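Histone fold protein (PDB 1F1E) is an archaeal histone with two histone-fold sequences in one chain, probably binding and compacting DNA after pairing of its histone folds. Local coordinates at residues E98-S102 against D103-L107; R21-S24 against Q25-D29. All coordinates share one frame; numbering follows the deposited sequence.

Contact 1: E98-S102 against D103-L107; sequences ERASS and DAVDL
The backbone passes from an extended run at R99-A100 into the first turn of helix 102-129, where V105 N donates to S101 O over 3.1 Å and D106 N to S102 O over 2.9 Å. S101 is the N-cap: its OG accepts from A104 N at 3.0 Å with an N-H...O angle of 151°, so this amide of the first turn is bound by a side chain. OG sits between the backbone N and the carbonyl carbon of its own residue (chi1 75°), which turns it to the amide and also brings it alongside A104 CB. On the outer side, one water joins three side chains; it accepts from S102 OG at 2.7 Å and donates to D103 OD1 and to D106 OD2. The other oxygen of D106, OD1, forms a salt bridge with R85, which probably favours a charged carboxylate. The apolar touch comes from A100 CB, which meets V105 CG2 at 3.9 Å. V105 then packs on R85, V88 and R89 of helix 85-94, A104 touches L63 of helix 60-70, and the short, weakly bonded strand 99-100 runs parallel to 57-58, with R99 and S101 backbone-bonded to L58.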
ATOM      1  N   GLU A  98       9.802  -7.617 -19.354  1.00 15.24           N
ATOM      2  CA  GLU A  98      10.603  -7.989 -20.503  1.00 15.64           C
ATOM      3  C   GLU A  98      11.423  -6.837 -21.015  1.00 12.99           C
ATOM      4  O   GLU A  98      12.551  -7.040 -21.465  1.00 14.01           O
ATOM      5  CB  GLU A  98       9.748  -8.502 -21.690  1.00 19.20           C
ATOM      6  N   ARG A  99      10.879  -5.662 -20.955  1.00 12.31           N
ATOM      7  CA  ARG A  99      11.450  -4.472 -21.557  1.00 12.05           C
ATOM      8  C   ARG A  99      11.266  -3.332 -20.575  1.00 11.83           C
ATOM      9  O   ARG A  99      10.185  -3.083 -20.041  1.00 11.22           O
ATOM     10  CB  ARG A  99      10.739  -4.066 -22.824  0.64 14.67           C
ATOM     11  CG  ARG A  99      10.603  -5.253 -23.786  0.64 16.02           C
ATOM     12  CD  ARG A  99      10.026  -4.795 -25.084  0.64 17.71           C
ATOM     13  NE  ARG A  99      10.999  -4.254 -26.019  0.64 18.97           N
ATOM     14  CZ  ARG A  99      11.821  -5.071 -26.658  0.64 20.65           C
ATOM     15  NH1 ARG A  99      11.831  -6.391 -26.471  0.64 25.71           N
ATOM     16  NH2 ARG A  99      12.647  -4.507 -27.488  0.64 19.66           N
ATOM     17  N   ALA A 100      12.354  -2.617 -20.330  1.00 11.08           N
ATOM     18  CA  ALA A 100      12.278  -1.423 -19.491  1.00 11.17           C
ATOM     19  C   ALA A 100      13.222  -0.373 -20.067  1.00 11.54           C
ATOM     20  O   ALA A 100      14.258  -0.684 -20.623  1.00 16.07           O
ATOM     21  CB  ALA A 100      12.694  -1.809 -18.083  1.00 12.60           C
ATOM     22  N   SER A 101      12.866   0.882 -19.852  1.00 11.34           N
ATOM     23  CA  SER A 101      13.776   1.946 -20.153  1.00 11.00           C
ATOM     24  C   SER A 101      14.804   2.117 -19.055  1.00  9.70           C
ATOM     25  O   SER A 101      14.619   1.705 -17.924  1.00  9.87           O
ATOM     26  CB  SER A 101      13.054   3.261 -20.342  1.00 11.80           C
ATOM     27  OG  SER A 101      12.670   3.732 -19.042  1.00 12.51           O
ATOM     28  N   SER A 102      15.943   2.735 -19.356  1.00  9.56           N
ATOM     29  CA  SER A 102      16.947   2.955 -18.334  1.00  9.63           C
ATOM     30  C   SER A 102      16.411   3.844 -17.221  1.00 10.02           C
ATOM     31  O   SER A 102      16.662   3.546 -16.062  1.00 10.24           O
ATOM     32  CB  SER A 102      18.168   3.571 -18.988  1.00 11.14           C
ATOM     33  OG  SER A 102      19.156   3.880 -18.041  1.00 13.25           O
ATOM     34  N   ASP A 103      15.663   4.877 -17.552  1.00 11.09           N
ATOM     35  CA  ASP A 103      15.075   5.721 -16.544  1.00 11.58           C
ATOM     36  C   ASP A 103      14.056   4.966 -15.663  1.00 10.97           C
ATOM     37  O   ASP A 103      13.912   5.241 -14.472  1.00 11.63           O
ATOM     38  CB  ASP A 103      14.353   6.941 -17.188  1.00 14.32           C
ATOM     39  CG  ASP A 103      15.333   7.935 -17.756  1.00 15.24           C
ATOM     40  OD1 ASP A 103      16.551   7.800 -17.527  1.00 19.33           O
ATOM     41  OD2 ASP A 103      14.814   8.816 -18.467  1.00 19.52           O
ATOM     42  N   ALA A 104      13.364   4.008 -16.188  1.00 11.13           N
ATOM     43  CA  ALA A 104      12.447   3.190 -15.376  1.00 10.02           C
ATOM     44  C   ALA A 104      13.209   2.361 -14.357  1.00  8.64           C
ATOM     45  O   ALA A 104      12.818   2.285 -13.221  1.00  9.79           O
ATOM     46  CB  ALA A 104      11.612   2.267 -16.275  1.00 12.16           C
ATOM     47  N   VAL A 105      14.277   1.722 -14.862  1.00  8.76           N
ATOM     48  CA  VAL A 105      15.139   0.961 -13.941  1.00  9.14           C
ATOM     49  C   VAL A 105      15.683   1.862 -12.851  1.00  8.93           C
ATOM     50  O   VAL A 105      15.658   1.468 -11.689  1.00  9.68           O
ATOM     51  CB  VAL A 105      16.222   0.231 -14.728  1.00 10.08           C
ATOM     52  CG1 VAL A 105      17.177  -0.463 -13.779  1.00 13.11           C
ATOM     53  CG2 VAL A 105      15.575  -0.753 -15.716  1.00 12.63           C
ATOM     54  N   ASP A 106      16.164   3.042 -13.215  1.00  9.02           N
ATOM     55  CA  ASP A 106      16.700   3.904 -12.204  1.00 10.38           C
ATOM     56  C   ASP A 106      15.630   4.332 -11.212  1.00 10.58           C
ATOM     57  O   ASP A 106      15.965   4.493 -10.023  1.00 11.48           O
ATOM     58  CB  ASP A 106      17.293   5.148 -12.861  1.00 13.36           C
ATOM     59  CG  ASP A 106      18.548   4.930 -13.619  1.00 15.13           C
ATOM     60  OD1 ASP A 106      19.125   3.836 -13.478  1.00 15.35           O
ATOM     61  OD2 ASP A 106      18.988   5.883 -14.303  1.00 19.73           O
ATOM     62  N   LEU A 107      14.433   4.603 -11.683  1.00 10.81           N
ATOM     63  CA  LEU A 107      13.385   5.038 -10.732  1.00 10.96           C
ATOM     64  C   LEU A 107      12.941   3.882  -9.870  1.00 10.53           C
ATOM     65  O   LEU A 107      12.663   4.125  -8.679  1.00 10.37           O
ATOM     66  CB  LEU A 107      12.264   5.784 -11.453  1.00 12.83           C
ATOM     67  CG  LEU A 107      11.229   6.392 -10.482  1.00 15.38           C
ATOM     68  CD1 LEU A 107      11.850   7.328  -9.482  1.00 20.90           C
ATOM     69  CD2 LEU A 107      10.210   7.095 -11.376  1.00 22.18           C
TER
HETATM   70  O   HOH W   1      18.727   6.269 -16.915  1.00 18.71           O

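Contact 2: R21-S24 against Q25-D29; sequences RRLS and QDAKD
S24 occupies the N-cap position of the long central helix of the first histone fold, where strand 22-23, in the loop that follows helix 7-15, runs straight into helix 25-51. The carbonyl of S24 receives the first helical bond, from K28 N to S24 O at 3.0 Å with an N-H...O angle of 158°; a second, weak bond reaches the same oxygen from A27 N. The hydroxyl faces the carboxylate of D26, with D26 OD1 a doubtful 2.4 Å from S24 OG. In D26, CG lies between the backbone N and the carbonyl carbon (chi1 56°), a rotation that swings the carboxylate back over the start of the helix towards the serine. Both polar groups also have partners further along the chain: S24 OG is hydrogen-bonded with V135 O of strand 134-135, and D26 OD1 accepts from G137 N at the start of helix 137-147. The short strand 22-23, its parallel partner 134-135 and the starts of helices 25-51 and 137-147 are thereby tied together.

One residue before S24, L23 is buried. Its CD1 rests on A27 CB at 3.5 Å, while CD2 lies against K28 CG at 3.8 Å, so the two methyl branches divide between neighbouring helix residues. L23 also touches E11, F14 and R15 of helix 7-15, and I18 in the loop after it, so the leucine lies between the two helices. K28 runs back along the strand end, its aliphatic chain extended beyond CG. It passes S24 O with CG at 3.4 Å and brings CE to 3.5 Å from L23 O.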
ATOM      1  N   ARG A  21      22.174   6.571  15.177  1.00 38.67           N
ATOM      2  CA  ARG A  21      21.842   5.406  15.982  1.00 35.57           C
ATOM      3  C   ARG A  21      22.576   4.116  15.654  1.00 34.28           C
ATOM      4  O   ARG A  21      22.981   3.943  14.521  1.00 36.21           O
ATOM      5  CB  ARG A  21      20.324   5.139  15.758  1.00 34.60           C
ATOM      6  CG  ARG A  21      19.537   6.324  16.294  1.00 34.03           C
ATOM      7  CD  ARG A  21      18.055   6.162  15.950  1.00 33.96           C
ATOM      8  NE  ARG A  21      17.382   7.381  16.435  1.00 35.02           N
ATOM      9  CZ  ARG A  21      17.377   8.517  15.736  1.00 36.30           C
ATOM     10  NH1 ARG A  21      17.953   8.670  14.530  1.00 34.81           N
ATOM     11  NH2 ARG A  21      16.745   9.538  16.302  1.00 43.39           N
ATOM     12  N   ARG A  22      22.723   3.197  16.605  1.00 33.32           N
ATOM     13  CA  ARG A  22      23.255   1.848  16.412  1.00 32.49           C
ATOM     14  C   ARG A  22      22.184   0.937  15.806  1.00 29.75           C
ATOM     15  O   ARG A  22      20.978   1.260  15.910  1.00 27.60           O
ATOM     16  CB  ARG A  22      23.777   1.297  17.735  1.00 38.18           C
ATOM     17  N   LEU A  23      22.621  -0.154  15.203  1.00 27.52           N
ATOM     18  CA  LEU A  23      21.693  -1.101  14.578  1.00 25.54           C
ATOM     19  C   LEU A  23      21.969  -2.483  15.132  1.00 26.70           C
ATOM     20  O   LEU A  23      23.114  -2.985  15.015  1.00 30.03           O
ATOM     21  CB  LEU A  23      21.884  -1.038  13.072  1.00 23.77           C
ATOM     22  CG  LEU A  23      20.865  -1.792  12.198  1.00 23.84           C
ATOM     23  CD1 LEU A  23      19.436  -1.258  12.434  1.00 23.47           C
ATOM     24  CD2 LEU A  23      21.282  -1.699  10.757  1.00 22.82           C
ATOM     25  N   SER A  24      20.980  -3.088  15.790  1.00 24.43           N
ATOM     26  CA  SER A  24      21.236  -4.427  16.338  1.00 24.48           C
ATOM     27  C   SER A  24      21.211  -5.512  15.248  1.00 25.16           C
ATOM     28  O   SER A  24      20.722  -5.353  14.126  1.00 24.21           O
ATOM     29  CB  SER A  24      20.179  -4.753  17.388  1.00 25.33           C
ATOM     30  OG  SER A  24      18.905  -4.902  16.844  1.00 22.63           O
ATOM     31  N   GLN A  25      21.735  -6.691  15.622  1.00 25.08           N
ATOM     32  CA  GLN A  25      21.693  -7.814  14.707  1.00 22.97           C
ATOM     33  C   GLN A  25      20.248  -8.203  14.405  1.00 22.23           C
ATOM     34  O   GLN A  25      19.977  -8.576  13.283  1.00 22.57           O
ATOM     35  CB  GLN A  25      22.442  -8.939  15.454  0.55 21.71           C
ATOM     36  CG  GLN A  25      23.062 -10.002  14.601  0.55 19.55           C
ATOM     37  CD  GLN A  25      23.836  -9.380  13.448  0.55 17.22           C
ATOM     38  OE1 GLN A  25      24.966  -8.900  13.636  0.55 17.77           O
ATOM     39  NE2 GLN A  25      23.210  -9.403  12.285  0.55 12.77           N
ATOM     40  N   ASP A  26      19.320  -8.182  15.368  1.00 23.09           N
ATOM     41  CA  ASP A  26      17.951  -8.653  15.046  1.00 23.39           C
ATOM     42  C   ASP A  26      17.254  -7.702  14.075  1.00 22.79           C
ATOM     43  O   ASP A  26      16.393  -8.076  13.280  1.00 21.59           O
ATOM     44  CB  ASP A  26      17.104  -8.905  16.265  1.00 26.19           C
ATOM     45  CG  ASP A  26      16.856  -7.871  17.299  1.00 29.35           C
ATOM     46  OD1 ASP A  26      17.322  -6.710  17.208  1.00 33.86           O
ATOM     47  OD2 ASP A  26      16.184  -8.293  18.264  1.00 37.93           O
ATOM     48  N   ALA A  27      17.637  -6.457  14.034  1.00 21.09           N
ATOM     49  CA  ALA A  27      17.221  -5.427  13.125  1.00 19.40           C
ATOM     50  C   ALA A  27      17.816  -5.751  11.770  1.00 20.44           C
ATOM     51  O   ALA A  27      17.067  -5.671  10.792  1.00 19.24           O
ATOM     52  CB  ALA A  27      17.649  -4.060  13.585  1.00 18.54           C
ATOM     53  N   LYS A  28      19.090  -6.096  11.735  1.00 21.02           N
ATOM     54  CA  LYS A  28      19.639  -6.462  10.433  1.00 22.33           C
ATOM     55  C   LYS A  28      18.914  -7.699   9.941  1.00 22.70           C
ATOM     56  O   LYS A  28      18.594  -7.833   8.758  1.00 22.15           O
ATOM     57  CB  LYS A  28      21.155  -6.677  10.551  1.00 23.72           C
ATOM     58  CG  LYS A  28      21.913  -5.461  10.996  1.00 23.49           C
ATOM     59  CD  LYS A  28      23.392  -5.713  11.275  1.00 27.12           C
ATOM     60  CE  LYS A  28      24.015  -4.576  12.032  1.00 27.97           C
ATOM     61  NZ  LYS A  28      25.484  -4.702  12.223  1.00 34.98           N
ATOM     62  N   ASP A  29      18.651  -8.688  10.800  1.00 23.63           N
ATOM     63  CA  ASP A  29      17.986  -9.901  10.389  1.00 26.21           C
ATOM     64  C   ASP A  29      16.636  -9.569   9.738  1.00 23.04           C
ATOM     65  O   ASP A  29      16.237 -10.113   8.693  1.00 24.42           O
ATOM     66  CB  ASP A  29      17.683 -10.794  11.555  1.00 27.92           C
ATOM     67  CG  ASP A  29      18.687 -11.651  12.249  1.00 29.78           C
ATOM     68  OD1 ASP A  29      19.718 -11.908  11.629  1.00 37.87           O
ATOM     69  OD2 ASP A  29      18.414 -12.029  13.401  1.00 33.71           O
TER

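Following the chain from the N terminus, contact 2 (21-24 with 25-29) comes first, where the segment after helix 7-15 turns into helix 25-51; contact 1 (98-102 with 103-107) follows at the equivalent passage from helix 85-94 into helix 102-129. The two are in series, neither nested nor crossing, and each closes only a tight local turn. Their partners join the two halves: strand 22-23 pairs with 134-135 of the second histone fold, and strand 99-100 with 57-58 of the first. This reciprocal pairing suits a histone-fold pair built within one chain. Their centres lie 32 Å apart on opposite sides of the chain's centre, and the contacts do not touch.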